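Local coordinates for protein myosin IE heavy chain (Dictyostelium discoideum, PDB 1LKX) that works as a single-headed, actin-activated ATPase motor that binds actin filaments and may move membranes relative to them, at residues Ile201-Leu209 with Trp267-His275; Leu316-Ser324 with Ser337-Ser348. All blocks are in the same frame, centred on the assembly; numbering follows the deposited sequence.

Overall arrangement
Both contacts belong to the myosin motor domain and lie on the same side of its centre, in the largely helical region known from other myosins as the upper 50 kDa subdomain. They follow one another along the chain: contact 1 joins helix 200-206 to helix 260-276, and contact 2 then ties the end of helix 313-321 to the start of helix 342-372. Their centres lie about 25 Å apart and their nearest atoms about 8 Å. Helix 342-372 connects them, for it begins in contact 2 and, further along, lays Y357 against I201, F202 and L270 of contact 1. A buried packing layer is thus linked to a more exposed loop base, both away from the nucleotide site.

Contact 1 of 2, residues Ile201-Leu209 with Trp267-His275; sequences IFYQMLKGL and WRILAAILH
W267 lies against I201, M205 and L209 where two helices of the myosin motor domain pack almost at right angles. The short axes of 201-206 and 267-275 approach to 11.0 Å and cross at -104°; no hydrogen bond crosses, and the join is mainly apolar packing. CG of W267 stands anti to the carbonyl carbon (chi1 -64°), which brings the indole among those three partners. Starting at the root, W267 CB meets the methyl CE of M205, whose chain, bent at chi3, slides past the indole in the opposite direction; the same methyl touches CG, CD2 and CE3, and M205 SD stands oblique to the six-membered ring, 5.5 Å from its centroid, in a Met-aromatic contact. Over one face of the five-membered ring comes L209 CD1, a CH-pi contact 4.3 Å from the centroid, while L209 CD2 lies near NE1. At the far end W267 CZ3 reaches I201 CD1 at 4.0 Å. Replacing the indole with an alanine is likely to leave the M205 methyl and the L209 branch without their aromatic partner and to open a gap beside I201. One turn on, L270 splits its branches between I201 and F202, and the F202 ring also lies against I273 and L274. Outside the pair, F246 meets the W267 ring and Y357 the F202 ring. L206 and L274 finish the row tip to tip, CD1 to CD1 at 3.7 Å.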
loop_
_atom_site.group_PDB
_atom_site.type_symbol
_atom_site.label_atom_id
_atom_site.label_comp_id
_atom_site.label_asym_id
_atom_site.label_seq_id
_atom_site.Cartn_x
_atom_site.Cartn_y
_atom_site.Cartn_z
ATOM N N ILE A 201 0.872 16.894 6.369
ATOM C CA ILE A 201 0.965 18.212 5.765
ATOM C C ILE A 201 0.184 19.294 6.508
ATOM O O ILE A 201 0.696 20.381 6.714
ATOM C CB ILE A 201 0.533 18.163 4.284
ATOM C CG1 ILE A 201 0.927 19.458 3.583
ATOM C CG2 ILE A 201 -0.955 17.930 4.182
ATOM C CD1 ILE A 201 2.390 19.712 3.590
ATOM N N PHE A 202 -1.038 18.997 6.929
ATOM C CA PHE A 202 -1.843 19.979 7.637
ATOM C C PHE A 202 -1.094 20.526 8.830
ATOM O O PHE A 202 -0.911 21.728 8.952
ATOM C CB PHE A 202 -3.158 19.367 8.123
ATOM C CG PHE A 202 -4.195 19.208 7.050
ATOM C CD1 PHE A 202 -4.668 20.305 6.357
ATOM C CD2 PHE A 202 -4.716 17.959 6.755
ATOM C CE1 PHE A 202 -5.644 20.159 5.386
ATOM C CE2 PHE A 202 -5.691 17.801 5.787
ATOM C CZ PHE A 202 -6.157 18.900 5.101
ATOM N N TYR A 203 -0.656 19.641 9.716
ATOM C CA TYR A 203 0.065 20.061 10.910
ATOM C C TYR A 203 1.398 20.699 10.587
ATOM O O TYR A 203 1.778 21.689 11.191
ATOM C CB TYR A 203 0.279 18.869 11.827
ATOM C CG TYR A 203 -1.003 18.182 12.183
ATOM C CD1 TYR A 203 -1.563 17.233 11.344
ATOM C CD2 TYR A 203 -1.672 18.504 13.348
ATOM C CE1 TYR A 203 -2.771 16.615 11.665
ATOM C CE2 TYR A 203 -2.873 17.899 13.679
ATOM C CZ TYR A 203 -3.418 16.954 12.840
ATOM O OH TYR A 203 -4.590 16.332 13.205
ATOM N N GLN A 204 2.099 20.134 9.618
ATOM C CA GLN A 204 3.403 20.640 9.235
ATOM C C GLN A 204 3.339 22.025 8.596
ATOM O O GLN A 204 4.219 22.857 8.807
ATOM C CB GLN A 204 4.069 19.634 8.302
ATOM C CG GLN A 204 3.974 18.219 8.840
ATOM C CD GLN A 204 4.739 17.219 8.019
ATOM O OE1 GLN A 204 4.755 17.289 6.795
ATOM N NE2 GLN A 204 5.367 16.260 8.691
ATOM N N MET A 205 2.298 22.269 7.814
ATOM C CA MET A 205 2.127 23.568 7.172
ATOM C C MET A 205 1.896 24.632 8.238
ATOM O O MET A 205 2.474 25.722 8.193
ATOM C CB MET A 205 0.927 23.544 6.235
ATOM C CG MET A 205 0.333 24.910 6.004
ATOM S SD MET A 205 -1.266 24.807 5.212
ATOM C CE MET A 205 -0.864 25.326 3.542
ATOM N N LEU A 206 1.033 24.304 9.193
ATOM C CA LEU A 206 0.710 25.218 10.272
ATOM C C LEU A 206 1.927 25.607 11.110
ATOM O O LEU A 206 1.903 26.636 11.788
ATOM C CB LEU A 206 -0.375 24.605 11.155
ATOM C CG LEU A 206 -1.789 25.155 10.962
ATOM C CD1 LEU A 206 -2.053 25.432 9.502
ATOM C CD2 LEU A 206 -2.796 24.162 11.506
ATOM N N LYS A 207 2.989 24.803 11.057
ATOM C CA LYS A 207 4.191 25.097 11.821
ATOM C C LYS A 207 5.381 25.307 10.907
ATOM O O LYS A 207 6.517 25.364 11.359
ATOM C CB LYS A 207 4.491 23.955 12.781
ATOM C CG LYS A 207 3.321 23.582 13.661
ATOM C CD LYS A 207 3.645 22.356 14.514
ATOM C CE LYS A 207 2.373 21.753 15.147
ATOM N NZ LYS A 207 2.617 20.513 15.963
ATOM N N GLY A 208 5.123 25.432 9.615
ATOM C CA GLY A 208 6.217 25.613 8.684
ATOM C C GLY A 208 6.173 26.903 7.902
ATOM O O GLY A 208 7.210 27.503 7.636
ATOM N N LEU A 209 4.974 27.331 7.524
ATOM C CA LEU A 209 4.821 28.566 6.770
ATOM C C LEU A 209 5.145 29.795 7.615
ATOM O O LEU A 209 5.015 29.778 8.844
ATOM C CB LEU A 209 3.397 28.684 6.229
ATOM C CG LEU A 209 3.023 27.707 5.126
ATOM C CD1 LEU A 209 1.617 28.013 4.660
ATOM C CD2 LEU A 209 4.001 27.831 3.978
ATOM N N TRP A 267 -1.059 25.550 -1.017
ATOM C CA TRP A 267 -1.330 26.051 0.319
ATOM C C TRP A 267 -2.743 26.586 0.486
ATOM O O TRP A 267 -3.397 26.322 1.501
ATOM C CB TRP A 267 -0.324 27.135 0.683
ATOM C CG TRP A 267 1.081 26.657 0.755
ATOM C CD1 TRP A 267 2.199 27.424 0.669
ATOM C CD2 TRP A 267 1.533 25.304 0.932
ATOM N NE1 TRP A 267 3.320 26.644 0.777
ATOM C CE2 TRP A 267 2.941 25.337 0.939
ATOM C CE3 TRP A 267 0.886 24.070 1.085
ATOM C CZ2 TRP A 267 3.717 24.185 1.093
ATOM C CZ3 TRP A 267 1.659 22.925 1.237
ATOM C CH2 TRP A 267 3.060 22.995 1.240
ATOM N N ARG A 268 -3.216 27.331 -0.508
ATOM C CA ARG A 268 -4.549 27.902 -0.447
ATOM C C ARG A 268 -5.594 26.826 -0.239
ATOM O O ARG A 268 -6.417 26.932 0.669
ATOM C CB ARG A 268 -4.856 28.690 -1.720
ATOM C CG ARG A 268 -3.950 29.893 -1.915
ATOM C CD ARG A 268 -4.577 30.956 -2.788
ATOM N NE ARG A 268 -3.702 31.307 -3.898
ATOM C CZ ARG A 268 -3.618 30.599 -5.015
ATOM N NH1 ARG A 268 -4.367 29.509 -5.160
ATOM N NH2 ARG A 268 -2.779 30.967 -5.976
ATOM N N ILE A 269 -5.559 25.793 -1.076
ATOM C CA ILE A 269 -6.512 24.693 -0.962
ATOM C C ILE A 269 -6.465 24.059 0.424
ATOM O O ILE A 269 -7.507 23.780 1.013
ATOM C CB ILE A 269 -6.255 23.626 -2.032
ATOM C CG1 ILE A 269 -6.692 24.172 -3.384
ATOM C CG2 ILE A 269 -7.015 22.356 -1.713
ATOM C CD1 ILE A 269 -6.354 23.282 -4.536
ATOM N N LEU A 270 -5.271 23.832 0.960
ATOM C CA LEU A 270 -5.209 23.255 2.290
ATOM C C LEU A 270 -5.846 24.217 3.294
ATOM O O LEU A 270 -6.623 23.801 4.158
ATOM C CB LEU A 270 -3.770 22.953 2.693
ATOM C CG LEU A 270 -3.112 21.743 2.035
ATOM C CD1 LEU A 270 -1.796 21.490 2.743
ATOM C CD2 LEU A 270 -3.996 20.517 2.127
ATOM N N ALA A 271 -5.527 25.506 3.172
ATOM C CA ALA A 271 -6.078 26.520 4.073
ATOM C C ALA A 271 -7.605 26.614 3.944
ATOM O O ALA A 271 -8.315 26.853 4.928
ATOM C CB ALA A 271 -5.447 27.864 3.781
ATOM N N ALA A 272 -8.095 26.418 2.724
ATOM C CA ALA A 272 -9.523 26.456 2.450
ATOM C C ALA A 272 -10.205 25.313 3.185
ATOM O O ALA A 272 -11.240 25.507 3.827
ATOM C CB ALA A 272 -9.765 26.329 0.966
ATOM N N ILE A 273 -9.617 24.120 3.089
ATOM C CA ILE A 273 -10.171 22.943 3.748
ATOM C C ILE A 273 -10.220 23.185 5.240
ATOM O O ILE A 273 -11.174 22.802 5.910
ATOM C CB ILE A 273 -9.326 21.685 3.451
ATOM C CG1 ILE A 273 -9.440 21.347 1.959
ATOM C CG2 ILE A 273 -9.798 20.519 4.300
ATOM C CD1 ILE A 273 -8.459 20.313 1.485
ATOM N N LEU A 274 -9.190 23.840 5.758
ATOM C CA LEU A 274 -9.140 24.143 7.178
ATOM C C LEU A 274 -10.233 25.128 7.571
ATOM O O LEU A 274 -10.854 24.985 8.626
ATOM C CB LEU A 274 -7.779 24.712 7.556
ATOM C CG LEU A 274 -6.627 23.726 7.621
ATOM C CD1 LEU A 274 -5.413 24.411 8.229
ATOM C CD2 LEU A 274 -7.040 22.546 8.457
ATOM N N HIS A 275 -10.468 26.131 6.731
ATOM C CA HIS A 275 -11.506 27.102 7.021
ATOM C C HIS A 275 -12.872 26.451 6.875
ATOM O O HIS A 275 -13.730 26.617 7.732
ATOM C CB HIS A 275 -11.371 28.311 6.099
ATOM C CG HIS A 275 -10.268 29.242 6.498
ATOM N ND1 HIS A 275 -9.488 29.917 5.582
ATOM C CD2 HIS A 275 -9.809 29.605 7.721
ATOM C CE1 HIS A 275 -8.595 30.650 6.223
ATOM N NE2 HIS A 275 -8.767 30.479 7.521
#

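Contact 2 of 2, residues Leu316-Ser324 with Ser337-Ser348; sequences LSIALCYRS and SVPMDCNQAAYS
M340 and R323 cross at about a right angle beside a single beta bridge, Y322 with P339, at the base of the loop that probably corresponds to the cardiomyopathy loop of other myosins. M340 SD sits over one face of the R323 guanidinium, offset toward its rim and 3.4 Å from R323 NE. With its CG between backbone N and carbonyl carbon (chi1 53°), M340 runs past the C321 carbonyl, and its bent end brings CE to the Y322 backbone. S348 OG approaches the guanidinium obliquely, 3.1 Å from R323 NH2. Across the bridge the Y322 ring leans on the proline, CE2 to P339 CG at 3.4 Å, and A345 CB rests 3.4 Å from L320 O.

Two backbone bonds set these side chains in place: R323 N gives to V338 O at 2.9 Å, and M340 N to C321 O at 3.3 Å. Further out, F528 makes a cation-pi contact with R323, and L531 of helix 529-536 packs on L320 and S348. The chain after the bridge enters helix 342-372 at D341, the N-cap, whose OD2 accepts a weak bond from Q344 N at 3.5 Å.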
loop_
_atom_site.group_PDB
_atom_site.type_symbol
_atom_site.label_atom_id
_atom_site.label_comp_id
_atom_site.label_asym_id
_atom_site.label_seq_id
_atom_site.Cartn_x
_atom_site.Cartn_y
_atom_site.Cartn_z
ATOM N N LEU A 316 -21.143 30.037 -2.694
ATOM C CA LEU A 316 -20.659 28.977 -1.827
ATOM C C LEU A 316 -21.678 28.759 -0.716
ATOM O O LEU A 316 -22.222 27.670 -0.560
ATOM C CB LEU A 316 -19.320 29.365 -1.215
ATOM C CG LEU A 316 -18.358 28.224 -0.880
ATOM C CD1 LEU A 316 -17.306 28.747 0.083
ATOM C CD2 LEU A 316 -19.096 27.048 -0.266
ATOM N N SER A 317 -21.936 29.809 0.053
ATOM C CA SER A 317 -22.893 29.735 1.145
ATOM C C SER A 317 -24.198 29.082 0.721
ATOM O O SER A 317 -24.743 28.256 1.440
ATOM C CB SER A 317 -23.181 31.132 1.685
ATOM O OG SER A 317 -24.190 31.079 2.673
ATOM N N ILE A 318 -24.694 29.451 -0.450
ATOM C CA ILE A 318 -25.943 28.895 -0.965
ATOM C C ILE A 318 -25.814 27.415 -1.305
ATOM O O ILE A 318 -26.778 26.653 -1.217
ATOM C CB ILE A 318 -26.388 29.648 -2.222
ATOM C CG1 ILE A 318 -26.541 31.133 -1.892
ATOM C CG2 ILE A 318 -27.689 29.073 -2.742
ATOM C CD1 ILE A 318 -26.711 32.016 -3.100
ATOM N N ALA A 319 -24.618 27.010 -1.702
ATOM C CA ALA A 319 -24.373 25.618 -2.047
ATOM C C ALA A 319 -24.352 24.746 -0.794
ATOM O O ALA A 319 -24.608 23.538 -0.849
ATOM C CB ALA A 319 -23.054 25.496 -2.788
ATOM N N LEU A 320 -24.052 25.365 0.339
ATOM C CA LEU A 320 -24.001 24.649 1.603
ATOM C C LEU A 320 -25.363 24.560 2.286
ATOM O O LEU A 320 -25.578 23.696 3.135
ATOM C CB LEU A 320 -23.018 25.332 2.550
ATOM C CG LEU A 320 -21.552 25.308 2.141
ATOM C CD1 LEU A 320 -20.717 26.017 3.193
ATOM C CD2 LEU A 320 -21.111 23.874 1.969
ATOM N N CYS A 321 -26.288 25.439 1.908
ATOM C CA CYS A 321 -27.603 25.459 2.536
ATOM C C CYS A 321 -28.786 25.074 1.657
ATOM O O CYS A 321 -29.915 25.024 2.134
ATOM C CB CYS A 321 -27.842 26.837 3.142
ATOM S SG CYS A 321 -26.456 27.420 4.150
ATOM N N TYR A 322 -28.543 24.800 0.380
ATOM C CA TYR A 322 -29.630 24.411 -0.519
ATOM C C TYR A 322 -29.165 23.411 -1.581
ATOM O O TYR A 322 -27.967 23.266 -1.839
ATOM C CB TYR A 322 -30.223 25.644 -1.236
ATOM C CG TYR A 322 -30.709 26.764 -0.329
ATOM C CD1 TYR A 322 -29.808 27.647 0.270
ATOM C CD2 TYR A 322 -32.070 26.933 -0.064
ATOM C CE1 TYR A 322 -30.248 28.672 1.110
ATOM C CE2 TYR A 322 -32.523 27.957 0.780
ATOM C CZ TYR A 322 -31.607 28.820 1.363
ATOM O OH TYR A 322 -32.055 29.818 2.201
ATOM N N ARG A 323 -30.122 22.720 -2.189
ATOM C CA ARG A 323 -29.822 21.772 -3.256
ATOM C C ARG A 323 -30.162 22.399 -4.618
ATOM O O ARG A 323 -30.030 23.614 -4.803
ATOM C CB ARG A 323 -30.619 20.481 -3.068
ATOM C CG ARG A 323 -29.799 19.317 -2.543
ATOM C CD ARG A 323 -29.600 19.395 -1.040
ATOM N NE ARG A 323 -28.688 18.355 -0.558
ATOM C CZ ARG A 323 -27.360 18.395 -0.688
ATOM N NH1 ARG A 323 -26.776 19.435 -1.287
ATOM N NH2 ARG A 323 -26.608 17.399 -0.214
ATOM N N SER A 324 -30.594 21.574 -5.571
ATOM C CA SER A 324 -30.957 22.054 -6.905
ATOM C C SER A 324 -31.711 20.999 -7.710
ATOM O O SER A 324 -32.213 21.285 -8.796
ATOM C CB SER A 324 -29.706 22.475 -7.671
ATOM O OG SER A 324 -28.972 23.449 -6.949
ATOM N N SER A 337 -34.187 25.644 -5.728
ATOM C CA SER A 337 -33.298 25.456 -4.586
ATOM C C SER A 337 -34.029 24.966 -3.340
ATOM O O SER A 337 -34.712 25.737 -2.673
ATOM C CB SER A 337 -32.597 26.773 -4.262
ATOM O OG SER A 337 -32.408 27.548 -5.434
ATOM N N VAL A 338 -33.878 23.686 -3.016
ATOM C CA VAL A 338 -34.534 23.126 -1.838
ATOM C C VAL A 338 -33.658 23.272 -0.601
ATOM O O VAL A 338 -32.535 22.766 -0.563
ATOM C CB VAL A 338 -34.845 21.638 -2.021
ATOM C CG1 VAL A 338 -35.584 21.121 -0.808
ATOM C CG2 VAL A 338 -35.667 21.428 -3.282
ATOM N N PRO A 339 -34.160 23.967 0.431
ATOM C CA PRO A 339 -33.393 24.162 1.662
ATOM C C PRO A 339 -33.131 22.832 2.323
ATOM O O PRO A 339 -33.895 21.895 2.134
ATOM C CB PRO A 339 -34.311 25.037 2.504
ATOM C CG PRO A 339 -35.076 25.796 1.487
ATOM C CD PRO A 339 -35.414 24.732 0.487
ATOM N N MET A 340 -32.053 22.744 3.094
ATOM C CA MET A 340 -31.736 21.504 3.784
ATOM C C MET A 340 -31.386 21.783 5.241
ATOM O O MET A 340 -30.911 22.869 5.577
ATOM C CB MET A 340 -30.596 20.776 3.072
ATOM C CG MET A 340 -29.374 21.616 2.846
ATOM S SD MET A 340 -28.185 20.683 1.884
ATOM C CE MET A 340 -27.363 22.019 0.856
ATOM N N ASP A 341 -31.640 20.793 6.096
ATOM C CA ASP A 341 -31.402 20.890 7.539
ATOM C C ASP A 341 -29.951 20.990 7.976
ATOM O O ASP A 341 -29.035 20.687 7.213
ATOM C CB ASP A 341 -32.038 19.692 8.239
ATOM C CG ASP A 341 -31.653 18.377 7.593
ATOM O OD1 ASP A 341 -32.045 18.151 6.421
ATOM O OD2 ASP A 341 -30.956 17.575 8.257
ATOM N N CYS A 342 -29.757 21.405 9.227
ATOM C CA CYS A 342 -28.425 21.556 9.819
ATOM C C CYS A 342 -27.549 20.318 9.660
ATOM O O CYS A 342 -26.340 20.372 9.869
ATOM C CB CYS A 342 -28.538 21.895 11.308
ATOM S SG CYS A 342 -28.211 23.634 11.720
ATOM N N ASN A 343 -28.166 19.204 9.293
ATOM C CA ASN A 343 -27.442 17.959 9.091
ATOM C C ASN A 343 -26.951 17.807 7.662
ATOM O O ASN A 343 -25.767 17.576 7.433
ATOM C CB ASN A 343 -28.332 16.781 9.453
ATOM C CG ASN A 343 -28.336 16.503 10.929
ATOM O OD1 ASN A 343 -28.560 17.398 11.745
ATOM N ND2 ASN A 343 -28.080 15.255 11.288
ATOM N N GLN A 344 -27.861 17.922 6.703
ATOM C CA GLN A 344 -27.480 17.801 5.309
ATOM C C GLN A 344 -26.477 18.901 4.982
ATOM O O GLN A 344 -25.622 18.735 4.111
ATOM C CB GLN A 344 -28.706 17.935 4.407
ATOM C CG GLN A 344 -29.752 16.868 4.607
ATOM C CD GLN A 344 -30.978 17.126 3.767
ATOM O OE1 GLN A 344 -31.662 18.138 3.935
ATOM N NE2 GLN A 344 -31.261 16.217 2.847
ATOM N N ALA A 345 -26.585 20.029 5.678
ATOM C CA ALA A 345 -25.673 21.145 5.449
ATOM C C ALA A 345 -24.276 20.733 5.893
ATOM O O ALA A 345 -23.312 20.847 5.138
ATOM C CB ALA A 345 -26.132 22.377 6.221
ATOM N N ALA A 346 -24.177 20.241 7.123
ATOM C CA ALA A 346 -22.905 19.793 7.669
ATOM C C ALA A 346 -22.336 18.670 6.809
ATOM O O ALA A 346 -21.127 18.567 6.623
ATOM C CB ALA A 346 -23.097 19.311 9.085
ATOM N N TYR A 347 -23.218 17.821 6.293
ATOM C CA TYR A 347 -22.809 16.716 5.440
ATOM C C TYR A 347 -22.122 17.266 4.197
ATOM O O TYR A 347 -21.001 16.890 3.882
ATOM C CB TYR A 347 -24.022 15.886 5.014
ATOM C CG TYR A 347 -23.662 14.750 4.086
ATOM C CD1 TYR A 347 -23.033 13.611 4.574
ATOM C CD2 TYR A 347 -23.914 14.827 2.712
ATOM C CE1 TYR A 347 -22.658 12.567 3.723
ATOM C CE2 TYR A 347 -23.540 13.787 1.844
ATOM C CZ TYR A 347 -22.914 12.655 2.358
ATOM O OH TYR A 347 -22.558 11.605 1.522
ATOM N N SER A 348 -22.807 18.158 3.490
ATOM C CA SER A 348 -22.260 18.755 2.278
ATOM C C SER A 348 -20.954 19.483 2.559
ATOM O O SER A 348 -20.036 19.469 1.741
ATOM C CB SER A 348 -23.270 19.721 1.651
ATOM O OG SER A 348 -24.311 19.014 0.992
#